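Local coordinates for NAD(+) phosphorylase MbcT (Mycobacterium tuberculosis, PDB 6FKG), which degrades NAD(+) by phosphorolysis as the toxin of a type II toxin-antitoxin pair and is neutralised by its cognate antitoxin MbcA, at residues E23-R27 with I57-A63; G45-N49 with D119-D123; M67-E71 with Y180-R184; L99-T105 with M140-P146. All blocks are in the same frame, centred on the assembly; numbering follows the deposited sequence.

The four contacts illustrate how a curled sheet, its surrounding helices and its loops are joined at separate points. Contacts 1 and 2, with centres about 17 Å apart, meet where Tyr58 OH lies 2.6 Å from Asn49 OD1 and 2.9 Å from Trp48 N, both probable hydrogen bonds. Through Arg27, Arg47 and Asp119 these two make polar bonds to MbcA, which blocks access to the active site; contact 4 touches no other chain. Contact 4 backs onto contact 2, with Trp48 CE2 3.4 Å from Val145 CG1. Contact 3 touches contact 1 through Ala63 CB and Leu183 CD2, 4.2 Å apart, and lies about 23 Å, centre to centre, from contact 4.

Contact 1. Residues E23-R27 with I57-A63; sequences ETCYR and IYLADSA
Tyr26 and Ala60 form a single antiparallel, hydrogen-bonded bridge where the short strand segments 23-27 and 57-60 cross at 118°, their axes 4.5 Å apart at the closest point. Tyr26 N donates a hydrogen bond to Ala60 O at 2.9 Å, and Ala60 N donates one to Tyr26 O at 2.8 Å, each bond lying in the carbonyl plane. So steep a crossing ends the pairing quickly, and side chains take over on both flanks.

On one flank the Tyr26 phenol lies against the start of helix 63-76. With CG beside the backbone N and anti to the carbonyl carbon (chi1 -60°), one ring face meets Ala63: its N stands 3.2 Å above the plane near the rim, and its CB makes a CH-pi contact 4.1 Å from the ring centroid. Ser62, the N-cap of this helix, holds Ala65 N with its hydroxyl. On the other flank Arg27 runs extended past Tyr58 O to lay one guanidinium face under Ile57 CG2, while its nitrogens bond to Ala35 O, Ser37 O and Glu111 O of the MbcA chain. Farther along, the carboxylates of Glu23 and Asp61 stay 5.0 Å apart between OE2 and OD2; one water donates to both, which probably eases their repulsion.

Strand 19-30 pairs with strand 89-103 and strand 56-60 with strand 150-156, so this bridge ties together two arms of the curled sheet of the RES domain, a member of the ADP-ribosyl clan, beside the surface occupied by the antitoxin.

Contact 2. Residues G45-N49 with D119-D123; sequences GGRWN and DIYGD
Arg47 reaches from a type I turn, Gly46 to Asn49, to the carbonyl oxygens at the C-terminal end of helix 117-121. Its CB points toward that helix, and CG, anti to the backbone N (chi1 177°), carries the chain straight on. CD then comes within 3.0 Å of Ile120 O. A bend at chi3 turns the guanidinium so that this same oxygen sits over one face; NE is near it, but at an angle too poor for a hydrogen bond. At the tip, NH1 and NH2 both donate, end-on, to Gly122 O, each at 2.9 Å, with the oxygen almost exactly in the guanidinium plane. This fork aims the tip at Gly122 O, and a weak bond from NH1 to Asp119 O, also near that plane, probably helps hold its rotation.

Beside the arginine, Trp48 CZ2 rests 4.2 Å from Ile120 CG1, an apolar patch next to the polar one. An arginine thus gathers the carbonyls at the C-terminal end of a helix, where its charge would probably suit the helix end, while NH2 also forms a salt bridge with the terminal carboxylate OXT of Val115 in the MbcA chain, consistent with the antitoxin sitting over the approach to the active site.

Contact 3. Residues M67-E71 with Y180-R184; sequences MVEVE and YQELR
Met67 and Tyr180 form a Met-aromatic contact at the heart of a helix-helix packing in which the C-terminal helix 177-185 lies across helix 63-76. The axes of the two short segments come within 10.2 Å, their directions 125° apart. The tight part is apolar. Bends at chi2 (-49°) and chi3 (96°) fold the methionine so that SD comes to the edge of the phenol, 3.7 Å from Tyr180 CD2 and well away from the ring normal; the methionine and the tyrosine run alongside with opposite headings. Met67 CG meanwhile presses on Leu183 CB at 3.7 Å, and both residues reach Leu91 of strand 89-103, which closes this side of the interface toward the sheet.

Toward the side where Glu71 and Arg184 are partly exposed, polar contacts take over. Glu71, stretched out beyond CG, brings OE2 to two donors, Tyr180 OH and Arg184 NE. Both distances are modelled at 2.5 Å, very short, and the exact lengths are doubtful. The arginine bond completes a salt bridge; NE approaches OE2 from above the carboxylate plane, although the oxygen lies close to the plane of the guanidinium. All three residues also touch a crystal neighbour, so their outer ends may owe something to the lattice. The guanidinium is backed by a methyl group: Val68 CG2 sits 3.8 Å above its plane, over the centre.

Contact 4. Residues L99-T105 with M140-P146; sequences LAVLDLT and MQGVLVP
Leu102 and Val143 lie side by side on one face of a parallel strand pair, and their neighbours interlock along it. Leu104 CD1 drops onto Val143 CG1 at 3.6 Å, while Met140 SD fits against Leu102 CB from the other end of the row. Leu104 also lays its CB close to Leu144 O, the acceptor of its own backbone N. The segments run at 49° to each other, joined by backbone bonds of which Leu144 N to Leu102 O, 2.8 Å, is typical.

The connection between these strands, which ends in helix 126-137, sets Val131 against Leu102 and Leu104 and Ala135 against Met140 and Val143: a beta-alpha-beta crossover within the RES domain's mixed sheet.

On the reverse face Val101, Asp103 and Leu144 point out. Val101 CB settles close to the backbone of Gly142, where no side chain stands in the way, and its CG2 touches Leu144 CB at 4.1 Å. The leucine's CG in turn receives the Thr105 methyl, CG2, at 3.7 Å. Asp103 OD1 accepts from Thr105 N, an Asx turn, and also, through its syn lone pair, from Thr105 OG1, a bond that helps orient the methyl. At the far end the extended Gln141 lies along Leu99 CD1, touching it with CB and OE1, and places OE1 on Ala100 N at 2.8 Å, an almost straight bond of 175°; its NE2 goes to Arg161 O and Gln166 OE1.

Contact 1. Residues E23-R27 with I57-A63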
# COMPACT_ATOMS: atom_id res chain seq x y z
N GLU B 23 29.81 33.48 28.54
CA GLU B 23 28.96 34.66 28.54
C GLU B 23 27.77 34.45 29.46
O GLU B 23 27.39 33.32 29.75
CB GLU B 23 28.47 34.96 27.11
CG GLU B 23 27.56 36.16 26.96
CD GLU B 23 28.24 37.48 27.28
OE1 GLU B 23 28.45 37.78 28.47
OE2 GLU B 23 28.56 38.21 26.32
N THR B 24 27.21 35.56 29.95
CA THR B 24 25.92 35.54 30.61
C THR B 24 24.84 35.57 29.53
O THR B 24 24.78 36.50 28.72
CB THR B 24 25.76 36.74 31.55
OG1 THR B 24 26.75 36.67 32.59
CG2 THR B 24 24.38 36.72 32.17
N CYS B 25 24.00 34.53 29.51
CA CYS B 25 23.02 34.37 28.44
C CYS B 25 21.60 34.34 28.98
O CYS B 25 21.38 34.28 30.18
CB CYS B 25 23.29 33.09 27.64
SG CYS B 25 24.85 33.11 26.72
N TYR B 26 20.65 34.34 28.05
CA TYR B 26 19.25 34.49 28.41
C TYR B 26 18.40 33.55 27.60
O TYR B 26 18.61 33.34 26.40
CB TYR B 26 18.80 35.95 28.17
CG TYR B 26 19.59 36.92 29.01
CD1 TYR B 26 20.81 37.43 28.57
CD2 TYR B 26 19.13 37.30 30.27
CE1 TYR B 26 21.54 38.30 29.35
CE2 TYR B 26 19.86 38.16 31.05
CZ TYR B 26 21.05 38.66 30.59
OH TYR B 26 21.76 39.53 31.37
N ARG B 27 17.43 32.97 28.29
CA ARG B 27 16.49 32.07 27.68
C ARG B 27 15.10 32.36 28.22
O ARG B 27 14.98 32.69 29.39
CB ARG B 27 16.89 30.62 28.00
CG ARG B 27 15.97 29.64 27.39
CD ARG B 27 16.11 28.26 28.02
NE ARG B 27 15.27 27.37 27.26
CZ ARG B 27 15.08 26.09 27.55
NH1 ARG B 27 15.71 25.56 28.60
NH2 ARG B 27 14.29 25.35 26.78
N ILE B 57 19.03 23.53 23.66
CA ILE B 57 18.61 24.72 24.40
C ILE B 57 18.99 25.95 23.60
O ILE B 57 20.14 26.08 23.20
CB ILE B 57 19.30 24.84 25.77
CG1 ILE B 57 19.03 23.62 26.66
CG2 ILE B 57 18.84 26.09 26.49
CD1 ILE B 57 19.83 23.70 27.96
N TYR B 58 18.05 26.86 23.39
CA TYR B 58 18.34 28.08 22.66
C TYR B 58 18.47 29.28 23.60
O TYR B 58 17.55 29.58 24.37
CB TYR B 58 17.25 28.32 21.61
CG TYR B 58 17.37 27.37 20.43
CD1 TYR B 58 16.90 26.07 20.51
CD2 TYR B 58 17.99 27.78 19.25
CE1 TYR B 58 17.02 25.19 19.43
CE2 TYR B 58 18.12 26.92 18.17
CZ TYR B 58 17.65 25.62 18.28
OH TYR B 58 17.79 24.75 17.22
N LEU B 59 19.64 29.94 23.57
CA LEU B 59 19.91 31.10 24.40
C LEU B 59 20.36 32.28 23.56
O LEU B 59 20.86 32.09 22.46
CB LEU B 59 21.00 30.79 25.44
CG LEU B 59 20.68 29.56 26.31
CD1 LEU B 59 21.70 28.47 26.05
CD2 LEU B 59 20.69 29.93 27.77
N ALA B 60 20.20 33.49 24.09
CA ALA B 60 20.70 34.69 23.42
C ALA B 60 21.77 35.34 24.29
O ALA B 60 21.79 35.10 25.50
CB ALA B 60 19.57 35.66 23.14
N ASP B 61 22.62 36.19 23.71
CA ASP B 61 23.75 36.77 24.47
C ASP B 61 23.40 38.06 25.20
O ASP B 61 24.27 38.69 25.81
CB ASP B 61 24.96 37.02 23.55
CG ASP B 61 24.76 38.17 22.57
OD1 ASP B 61 23.60 38.48 22.21
OD2 ASP B 61 25.77 38.78 22.16
N SER B 62 22.14 38.46 25.15
CA SER B 62 21.66 39.60 25.94
C SER B 62 20.17 39.47 26.16
O SER B 62 19.48 38.79 25.40
CB SER B 62 21.97 40.92 25.24
OG SER B 62 21.11 41.11 24.12
N ALA B 63 19.66 40.15 27.18
CA ALA B 63 18.22 40.15 27.41
C ALA B 63 17.50 40.76 26.21
O ALA B 63 16.40 40.33 25.84
CB ALA B 63 17.89 40.92 28.69
O HOH W 1 28.36 38.05 23.21

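Contact 2. Residues G45-N49 with D119-D123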
# COMPACT_ATOMS: atom_id res chain seq x y z
N GLY B 45 12.04 19.90 16.74
CA GLY B 45 13.11 20.47 15.94
C GLY B 45 13.21 21.96 16.25
O GLY B 45 12.28 22.54 16.80
N GLY B 46 14.35 22.56 15.90
CA GLY B 46 14.56 23.99 16.03
C GLY B 46 15.35 24.45 14.82
O GLY B 46 15.77 23.62 14.02
N ARG B 47 15.56 25.76 14.67
CA ARG B 47 16.24 26.24 13.48
C ARG B 47 17.58 25.53 13.31
O ARG B 47 17.95 25.17 12.19
CB ARG B 47 16.46 27.76 13.51
CG ARG B 47 17.25 28.24 12.28
CD ARG B 47 17.12 29.74 12.04
NE ARG B 47 15.74 30.18 11.81
CZ ARG B 47 15.14 30.29 10.63
NH1 ARG B 47 15.79 30.00 9.50
NH2 ARG B 47 13.88 30.71 10.57
N TRP B 48 18.26 25.29 14.42
CA TRP B 48 19.61 24.72 14.40
C TRP B 48 19.70 23.27 14.90
O TRP B 48 20.78 22.81 15.24
CB TRP B 48 20.55 25.60 15.23
CG TRP B 48 20.77 26.97 14.62
CD1 TRP B 48 20.08 28.12 14.89
CD2 TRP B 48 21.76 27.31 13.64
NE1 TRP B 48 20.58 29.16 14.12
CE2 TRP B 48 21.61 28.68 13.35
CE3 TRP B 48 22.76 26.59 12.97
CZ2 TRP B 48 22.43 29.35 12.43
CZ3 TRP B 48 23.58 27.26 12.05
CH2 TRP B 48 23.40 28.62 11.80
N ASN B 49 18.59 22.54 14.94
CA ASN B 49 18.68 21.11 15.26
C ASN B 49 17.55 20.33 14.65
O ASN B 49 16.39 20.74 14.70
CB ASN B 49 18.68 20.86 16.79
CG ASN B 49 17.34 21.15 17.43
OD1 ASN B 49 17.00 22.31 17.67
ND2 ASN B 49 16.57 20.10 17.70
N ASP B 119 19.43 31.17 5.01
CA ASP B 119 19.33 29.99 5.84
C ASP B 119 18.96 30.36 7.26
O ASP B 119 18.23 29.65 7.93
CB ASP B 119 20.64 29.21 5.83
CG ASP B 119 20.99 28.69 4.46
OD1 ASP B 119 20.24 27.84 3.95
OD2 ASP B 119 22.00 29.16 3.89
N ILE B 120 19.46 31.51 7.71
CA ILE B 120 19.35 31.88 9.11
C ILE B 120 18.00 32.53 9.46
O ILE B 120 17.50 32.36 10.57
CB ILE B 120 20.50 32.81 9.49
CG1 ILE B 120 21.82 32.07 9.27
CG2 ILE B 120 20.37 33.28 10.94
CD1 ILE B 120 23.00 32.97 9.32
N TYR B 121 17.40 33.24 8.51
CA TYR B 121 16.17 33.97 8.81
C TYR B 121 14.99 33.52 7.96
O TYR B 121 13.84 33.79 8.31
CB TYR B 121 16.41 35.47 8.63
CG TYR B 121 17.57 35.97 9.46
CD1 TYR B 121 17.44 36.11 10.84
CD2 TYR B 121 18.79 36.27 8.88
CE1 TYR B 121 18.50 36.55 11.61
CE2 TYR B 121 19.86 36.71 9.64
CZ TYR B 121 19.70 36.85 11.01
OH TYR B 121 20.75 37.29 11.78
N GLY B 122 15.26 32.82 6.87
CA GLY B 122 14.22 32.33 5.99
C GLY B 122 13.39 31.21 6.59
O GLY B 122 13.72 30.69 7.66
N ASP B 123 12.33 30.82 5.89
CA ASP B 123 11.42 29.81 6.40
C ASP B 123 12.03 28.40 6.45
O ASP B 123 11.56 27.55 7.20
CB ASP B 123 10.13 29.77 5.56
CG ASP B 123 9.25 31.00 5.77
OD1 ASP B 123 9.66 31.92 6.51
OD2 ASP B 123 8.15 31.03 5.19

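Contact 3. Residues M67-E71 with Y180-R184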
# COMPACT_ATOMS: atom_id res chain seq x y z
N MET B 67 14.61 39.16 23.79
CA MET B 67 13.29 39.77 23.54
C MET B 67 12.96 39.76 22.05
O MET B 67 11.81 39.57 21.65
CB MET B 67 13.21 41.20 24.07
CG MET B 67 13.30 41.32 25.61
SD MET B 67 12.20 40.21 26.54
CE MET B 67 13.28 38.82 26.93
N VAL B 68 13.98 39.98 21.23
CA VAL B 68 13.79 39.92 19.78
C VAL B 68 13.31 38.51 19.40
O VAL B 68 12.43 38.35 18.55
CB VAL B 68 15.08 40.30 19.04
CG1 VAL B 68 14.92 40.12 17.53
CG2 VAL B 68 15.44 41.75 19.36
N GLU B 69 13.86 37.47 20.03
CA GLU B 69 13.41 36.11 19.72
C GLU B 69 11.97 35.88 20.22
O GLU B 69 11.18 35.19 19.57
CB GLU B 69 14.36 35.07 20.30
CG GLU B 69 15.78 35.11 19.68
CD GLU B 69 15.79 34.95 18.16
OE1 GLU B 69 14.93 34.22 17.60
OE2 GLU B 69 16.65 35.56 17.51
N VAL B 70 11.61 36.51 21.34
CA VAL B 70 10.23 36.43 21.81
C VAL B 70 9.29 37.02 20.74
O VAL B 70 8.24 36.46 20.45
CB VAL B 70 10.01 37.16 23.16
CG1 VAL B 70 8.53 37.16 23.53
CG2 VAL B 70 10.83 36.49 24.27
N GLU B 71 9.69 38.14 20.14
CA GLU B 71 8.91 38.76 19.08
C GLU B 71 8.73 37.84 17.86
O GLU B 71 7.65 37.74 17.29
CB GLU B 71 9.57 40.05 18.60
CG GLU B 71 9.73 41.09 19.65
CD GLU B 71 10.39 42.36 19.09
OE1 GLU B 71 10.73 42.39 17.88
OE2 GLU B 71 10.56 43.32 19.85
N TYR B 180 9.15 42.88 29.09
CA TYR B 180 9.57 42.71 27.70
C TYR B 180 9.86 44.07 27.07
O TYR B 180 10.89 44.27 26.43
CB TYR B 180 8.49 41.97 26.90
CG TYR B 180 8.52 42.33 25.44
CD1 TYR B 180 7.67 43.29 24.93
CD2 TYR B 180 9.43 41.73 24.58
CE1 TYR B 180 7.72 43.66 23.61
CE2 TYR B 180 9.49 42.10 23.24
CZ TYR B 180 8.62 43.06 22.77
OH TYR B 180 8.64 43.46 21.44
N GLN B 181 8.95 45.01 27.23
CA GLN B 181 9.12 46.32 26.60
C GLN B 181 10.31 47.06 27.19
O GLN B 181 11.04 47.77 26.48
CB GLN B 181 7.85 47.15 26.75
CG GLN B 181 6.66 46.47 26.12
CD GLN B 181 5.42 47.35 26.11
OE1 GLN B 181 5.05 47.92 27.14
NE2 GLN B 181 4.79 47.46 24.95
N GLU B 182 10.50 46.89 28.49
CA GLU B 182 11.62 47.48 29.19
C GLU B 182 12.94 46.91 28.67
O GLU B 182 13.85 47.66 28.31
CB GLU B 182 11.46 47.25 30.68
CG GLU B 182 12.50 47.87 31.56
CD GLU B 182 12.26 47.50 33.00
OE1 GLU B 182 11.09 47.54 33.43
OE2 GLU B 182 13.23 47.12 33.69
N LEU B 183 13.03 45.58 28.62
CA LEU B 183 14.26 44.93 28.16
C LEU B 183 14.51 45.13 26.66
O LEU B 183 15.66 45.18 26.23
CB LEU B 183 14.22 43.45 28.48
CG LEU B 183 14.18 43.18 29.99
CD1 LEU B 183 14.04 41.68 30.27
CD2 LEU B 183 15.44 43.74 30.64
N ARG B 184 13.43 45.25 25.89
CA ARG B 184 13.55 45.42 24.44
C ARG B 184 14.21 46.76 24.13
O ARG B 184 14.93 46.91 23.14
CB ARG B 184 12.17 45.31 23.79
CG ARG B 184 12.14 45.43 22.29
CD ARG B 184 12.89 44.32 21.59
NE ARG B 184 12.79 44.48 20.14
CZ ARG B 184 13.61 45.22 19.41
NH1 ARG B 184 14.61 45.88 20.00
NH2 ARG B 184 13.44 45.32 18.10

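Contact 4. Residues L99-T105 with M140-P146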
# COMPACT_ATOMS: atom_id res chain seq x y z
N LEU B 99 32.21 26.96 27.10
CA LEU B 99 31.49 26.03 26.23
C LEU B 99 32.23 25.91 24.91
O LEU B 99 32.55 26.91 24.27
CB LEU B 99 30.05 26.50 25.99
CG LEU B 99 29.01 25.44 25.62
CD1 LEU B 99 28.77 24.51 26.79
CD2 LEU B 99 27.70 26.07 25.15
N ALA B 100 32.53 24.67 24.51
CA ALA B 100 33.25 24.41 23.27
C ALA B 100 32.27 24.45 22.11
O ALA B 100 31.53 23.50 21.88
CB ALA B 100 33.97 23.04 23.33
N VAL B 101 32.26 25.56 21.39
CA VAL B 101 31.22 25.78 20.40
C VAL B 101 31.77 26.02 19.00
O VAL B 101 32.85 26.58 18.82
CB VAL B 101 30.34 26.99 20.79
CG1 VAL B 101 29.67 26.74 22.13
CG2 VAL B 101 31.18 28.27 20.84
N LEU B 102 31.03 25.55 18.00
CA LEU B 102 31.28 25.94 16.62
C LEU B 102 30.92 27.41 16.44
O LEU B 102 29.78 27.80 16.65
CB LEU B 102 30.45 25.07 15.66
CG LEU B 102 30.64 25.37 14.17
CD1 LEU B 102 32.05 25.02 13.70
CD2 LEU B 102 29.60 24.58 13.38
N ASP B 103 31.90 28.23 16.07
CA ASP B 103 31.67 29.68 15.97
C ASP B 103 31.23 30.08 14.58
O ASP B 103 32.04 30.19 13.68
CB ASP B 103 32.94 30.46 16.35
CG ASP B 103 32.72 31.96 16.36
OD1 ASP B 103 31.57 32.42 16.18
OD2 ASP B 103 33.71 32.68 16.56
N LEU B 104 29.93 30.36 14.42
CA LEU B 104 29.40 30.77 13.13
C LEU B 104 29.00 32.25 13.14
O LEU B 104 28.16 32.68 12.35
CB LEU B 104 28.19 29.91 12.75
CG LEU B 104 28.47 28.41 12.64
CD1 LEU B 104 27.21 27.64 12.21
CD2 LEU B 104 29.63 28.13 11.70
N THR B 105 29.61 33.04 14.02
CA THR B 105 29.27 34.46 14.10
C THR B 105 29.96 35.27 13.02
O THR B 105 29.57 36.41 12.76
CB THR B 105 29.60 35.05 15.49
OG1 THR B 105 30.99 34.91 15.75
CG2 THR B 105 28.78 34.32 16.59
N MET B 140 30.69 18.42 19.66
CA MET B 140 30.83 19.81 20.05
C MET B 140 29.73 20.14 21.04
O MET B 140 28.67 19.53 21.00
CB MET B 140 30.77 20.73 18.83
CG MET B 140 31.89 20.49 17.86
SD MET B 140 31.76 21.51 16.38
CE MET B 140 33.37 21.17 15.62
N GLN B 141 29.97 21.10 21.93
CA GLN B 141 29.02 21.37 22.99
C GLN B 141 27.90 22.29 22.53
O GLN B 141 26.86 22.39 23.16
CB GLN B 141 29.75 21.96 24.20
CG GLN B 141 30.66 20.96 24.90
CD GLN B 141 31.20 21.50 26.19
OE1 GLN B 141 31.75 22.60 26.24
NE2 GLN B 141 31.05 20.74 27.27
N GLY B 142 28.10 22.95 21.39
CA GLY B 142 27.04 23.77 20.86
C GLY B 142 27.46 24.58 19.66
O GLY B 142 28.54 24.38 19.11
N VAL B 143 26.59 25.49 19.25
CA VAL B 143 26.87 26.31 18.08
C VAL B 143 26.56 27.77 18.42
O VAL B 143 25.49 28.07 18.97
CB VAL B 143 26.04 25.88 16.86
CG1 VAL B 143 26.46 26.69 15.62
CG2 VAL B 143 26.20 24.35 16.59
N LEU B 144 27.50 28.66 18.11
CA LEU B 144 27.31 30.08 18.32
C LEU B 144 26.93 30.68 16.98
O LEU B 144 27.65 30.53 15.98
CB LEU B 144 28.57 30.72 18.88
CG LEU B 144 28.45 32.07 19.57
CD1 LEU B 144 27.70 31.90 20.88
CD2 LEU B 144 29.86 32.61 19.79
N VAL B 145 25.79 31.36 16.96
CA VAL B 145 25.15 31.71 15.71
C VAL B 145 24.76 33.17 15.70
O VAL B 145 24.59 33.78 16.75
CB VAL B 145 23.87 30.84 15.47
CG1 VAL B 145 24.22 29.36 15.43
CG2 VAL B 145 22.81 31.11 16.57
N PRO B 146 24.62 33.75 14.51
CA PRO B 146 24.05 35.10 14.54
C PRO B 146 22.56 35.00 14.87
O PRO B 146 21.93 33.99 14.56
CB PRO B 146 24.30 35.63 13.13
CG PRO B 146 24.30 34.39 12.27
CD PRO B 146 24.76 33.23 13.13